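Local coordinates for putative branched-chain amino acid ABC transporter (Rhodospirillum rubrum ATCC 11170, PDB 3HUT), which probably binds a branched-chain or related amino acid outside the membrane and hands it to an ABC transporter for uptake, at residues L7-P12 with I48-S53. Residues are numbered along the deposited sequence; the frame is centred on the assembly and turned at random.
Sequences LGYELP and ILYADS
Leu7 to Leu11 and Ile48 to Asp52 run as parallel strands, 24° apart in direction, laced by five backbone hydrogen bonds from Leu49 N to Leu7 O (2.8 Å) down to Ser53 N to Leu11 O (3.0 Å). Tyr9 and Tyr50 lie side by side on one face, rings near parallel but slid until they barely overlap, centroids 5.7 Å apart; the closest approach is Tyr9 CD1 to Tyr50 CE1, 3.6 Å. With CG anti to the backbone N (chi1 -160°), the Tyr9 ring leans toward the Leu11 end, while CB meets Ile48 CG2 at 3.6 Å. That same methyl sits 3.5 Å above the centre of the Tyr50 ring, while Leu11 CD2 reaches the rim of one Tyr9 face. Cutting Tyr9 back to an alanine would keep CB against Ile48 but would probably open a gap beside Tyr50 and cost Leu11 CD2 one of its two tyrosine neighbours. Phe24, from helix 18-37, packs on Tyr9 and Leu11. Past the strand ends, Ser53 OG lies 3.5 Å from Pro12 N and hydrogen-bonds Asp79. The right-handed beta-alpha-beta crossover through helix 18-37 sets strand 46-52 at the sheet's edge beside 5-11, the 2-1-3 strand order of a Rossmann-like lobe in periplasmic binding proteins.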
ATOM      1  N   LEU A   7     -22.549  -3.764  -5.723  1.00 10.05           N
ATOM      2  CA  LEU A   7     -21.119  -3.930  -5.944  1.00  9.99           C
ATOM      3  C   LEU A   7     -20.778  -5.283  -5.334  1.00 11.01           C
ATOM      4  O   LEU A   7     -21.335  -5.659  -4.303  1.00 10.73           O
ATOM      5  CB  LEU A   7     -20.310  -2.847  -5.223  1.00  8.71           C
ATOM      6  CG  LEU A   7     -20.455  -1.403  -5.711  1.00  8.54           C
ATOM      7  CD1 LEU A   7     -19.665  -0.494  -4.782  1.00  5.98           C
ATOM      8  CD2 LEU A   7     -19.951  -1.281  -7.145  1.00  6.56           C
ATOM      9  N   GLY A   8     -19.883  -6.025  -5.972  1.00  9.97           N
ATOM     10  CA  GLY A   8     -19.498  -7.307  -5.418  1.00  7.54           C
ATOM     11  C   GLY A   8     -18.195  -7.108  -4.674  1.00  7.58           C
ATOM     12  O   GLY A   8     -17.468  -6.159  -4.950  1.00  8.26           O
ATOM     13  N   TYR A   9     -17.907  -7.965  -3.707  1.00  7.48           N
ATOM     14  CA  TYR A   9     -16.651  -7.859  -2.984  1.00  8.03           C
ATOM     15  C   TYR A   9     -16.185  -9.267  -2.651  1.00  8.61           C
ATOM     16  O   TYR A   9     -16.791  -9.946  -1.825  1.00  6.96           O
ATOM     17  CB  TYR A   9     -16.830  -7.039  -1.697  1.00  8.01           C
ATOM     18  CG  TYR A   9     -15.540  -6.475  -1.116  1.00  9.74           C
ATOM     19  CD1 TYR A   9     -15.560  -5.326  -0.319  1.00  9.99           C
ATOM     20  CD2 TYR A   9     -14.304  -7.073  -1.373  1.00 10.38           C
ATOM     21  CE1 TYR A   9     -14.382  -4.780   0.201  1.00  9.84           C
ATOM     22  CE2 TYR A   9     -13.122  -6.537  -0.857  1.00  8.85           C
ATOM     23  CZ  TYR A   9     -13.169  -5.389  -0.075  1.00  8.81           C
ATOM     24  OH  TYR A   9     -12.003  -4.836   0.411  1.00  9.47           O
ATOM     25  N   GLU A  10     -15.136  -9.720  -3.331  1.00  6.12           N
ATOM     26  CA  GLU A  10     -14.591 -11.038  -3.052  1.00  7.93           C
ATOM     27  C   GLU A  10     -13.404 -10.823  -2.121  1.00  7.84           C
ATOM     28  O   GLU A  10     -12.539  -9.983  -2.384  1.00  7.45           O
ATOM     29  CB  GLU A  10     -14.154 -11.751  -4.338  1.00  6.13           C
ATOM     30  CG  GLU A  10     -13.199 -10.966  -5.233  1.00  6.92           C
ATOM     31  CD  GLU A  10     -12.701 -11.796  -6.405  1.00  9.10           C
ATOM     32  OE1 GLU A  10     -11.816 -12.653  -6.197  1.00  8.36           O
ATOM     33  OE2 GLU A  10     -13.205 -11.606  -7.535  1.00  8.58           O
ATOM     34  N   LEU A  11     -13.387 -11.569  -1.021  1.00  8.61           N
ATOM     35  CA  LEU A  11     -12.330 -11.470  -0.021  1.00  8.48           C
ATOM     36  C   LEU A  11     -12.247 -12.750   0.809  1.00  9.19           C
ATOM     37  O   LEU A  11     -13.215 -13.510   0.903  1.00  8.32           O
ATOM     38  CB  LEU A  11     -12.580 -10.269   0.903  1.00  8.89           C
ATOM     39  CG  LEU A  11     -14.012  -9.937   1.348  1.00 10.93           C
ATOM     40  CD1 LEU A  11     -14.774 -11.191   1.720  1.00 10.43           C
ATOM     41  CD2 LEU A  11     -13.966  -8.972   2.521  1.00 11.81           C
ATOM     42  N   PRO A  12     -11.082 -13.005   1.416  1.00  9.70           N
ATOM     43  CA  PRO A  12     -10.890 -14.206   2.235  1.00 10.01           C
ATOM     44  C   PRO A  12     -11.439 -14.113   3.656  1.00 10.17           C
ATOM     45  O   PRO A  12     -10.931 -13.349   4.474  1.00 10.76           O
ATOM     46  CB  PRO A  12      -9.377 -14.397   2.199  1.00 10.71           C
ATOM     47  CG  PRO A  12      -8.868 -12.989   2.165  1.00  9.65           C
ATOM     48  CD  PRO A  12      -9.802 -12.310   1.181  1.00 10.25           C
ATOM     49  N   ILE A  48     -23.303  -3.808  -0.789  1.00 10.54           N
ATOM     50  CA  ILE A  48     -22.207  -4.673  -1.185  1.00  9.81           C
ATOM     51  C   ILE A  48     -22.537  -6.146  -0.954  1.00  9.70           C
ATOM     52  O   ILE A  48     -23.018  -6.539   0.112  1.00  8.33           O
ATOM     53  CB  ILE A  48     -20.908  -4.322  -0.417  1.00  9.95           C
ATOM     54  CG1 ILE A  48     -20.398  -2.946  -0.860  1.00 10.74           C
ATOM     55  CG2 ILE A  48     -19.855  -5.393  -0.653  1.00  7.85           C
ATOM     56  CD1 ILE A  48     -19.189  -2.457  -0.086  1.00 10.92           C
ATOM     57  N   LEU A  49     -22.283  -6.948  -1.977  1.00  8.33           N
ATOM     58  CA  LEU A  49     -22.505  -8.380  -1.909  1.00  9.22           C
ATOM     59  C   LEU A  49     -21.127  -9.010  -1.723  1.00  9.99           C
ATOM     60  O   LEU A  49     -20.290  -8.983  -2.628  1.00 10.30           O
ATOM     61  CB  LEU A  49     -23.149  -8.873  -3.207  1.00 12.16           C
ATOM     62  CG  LEU A  49     -23.644 -10.322  -3.265  1.00 15.87           C
ATOM     63  CD1 LEU A  49     -24.512 -10.513  -4.513  1.00 18.57           C
ATOM     64  CD2 LEU A  49     -22.466 -11.276  -3.272  1.00 21.09           C
ATOM     65  N   TYR A  50     -20.892  -9.555  -0.538  1.00  9.32           N
ATOM     66  CA  TYR A  50     -19.620 -10.193  -0.219  1.00  9.69           C
ATOM     67  C   TYR A  50     -19.607 -11.662  -0.617  1.00  9.66           C
ATOM     68  O   TYR A  50     -20.644 -12.321  -0.632  1.00  8.14           O
ATOM     69  CB  TYR A  50     -19.357 -10.101   1.283  1.00 10.06           C
ATOM     70  CG  TYR A  50     -19.181  -8.696   1.791  1.00  8.75           C
ATOM     71  CD1 TYR A  50     -17.944  -8.060   1.721  1.00 10.14           C
ATOM     72  CD2 TYR A  50     -20.254  -7.998   2.341  1.00 10.42           C
ATOM     73  CE1 TYR A  50     -17.778  -6.761   2.190  1.00 10.08           C
ATOM     74  CE2 TYR A  50     -20.101  -6.695   2.812  1.00 10.07           C
ATOM     75  CZ  TYR A  50     -18.855  -6.084   2.733  1.00 10.57           C
ATOM     76  OH  TYR A  50     -18.686  -4.806   3.219  1.00 10.70           O
ATOM     77  N   ALA A  51     -18.419 -12.168  -0.929  1.00  9.55           N
ATOM     78  CA  ALA A  51     -18.251 -13.572  -1.293  1.00 10.59           C
ATOM     79  C   ALA A  51     -16.917 -14.052  -0.728  1.00 10.44           C
ATOM     80  O   ALA A  51     -15.878 -13.422  -0.951  1.00  9.65           O
ATOM     81  CB  ALA A  51     -18.275 -13.737  -2.811  1.00  9.75           C
ATOM     82  N   ASP A  52     -16.953 -15.157   0.013  1.00  8.76           N
ATOM     83  CA  ASP A  52     -15.747 -15.724   0.612  1.00 10.17           C
ATOM     84  C   ASP A  52     -14.904 -16.444  -0.440  1.00 10.70           C
ATOM     85  O   ASP A  52     -15.239 -17.544  -0.874  1.00 10.16           O
ATOM     86  CB  ASP A  52     -16.132 -16.703   1.729  1.00 11.46           C
ATOM     87  CG  ASP A  52     -14.926 -17.276   2.459  1.00 11.35           C
ATOM     88  OD1 ASP A  52     -13.777 -16.885   2.151  1.00 10.28           O
ATOM     89  OD2 ASP A  52     -15.136 -18.123   3.349  1.00 10.77           O
ATOM     90  N   SER A  53     -13.804 -15.819  -0.845  1.00  9.08           N
ATOM     91  CA  SER A  53     -12.924 -16.405  -1.846  1.00 10.95           C
ATOM     92  C   SER A  53     -11.974 -17.450  -1.257  1.00 10.99           C
ATOM     93  O   SER A  53     -11.375 -18.234  -1.993  1.00 11.53           O
ATOM     94  CB  SER A  53     -12.088 -15.314  -2.509  1.00 11.22           C
ATOM     95  OG  SER A  53     -11.095 -14.845  -1.609  1.00 12.65           O
TER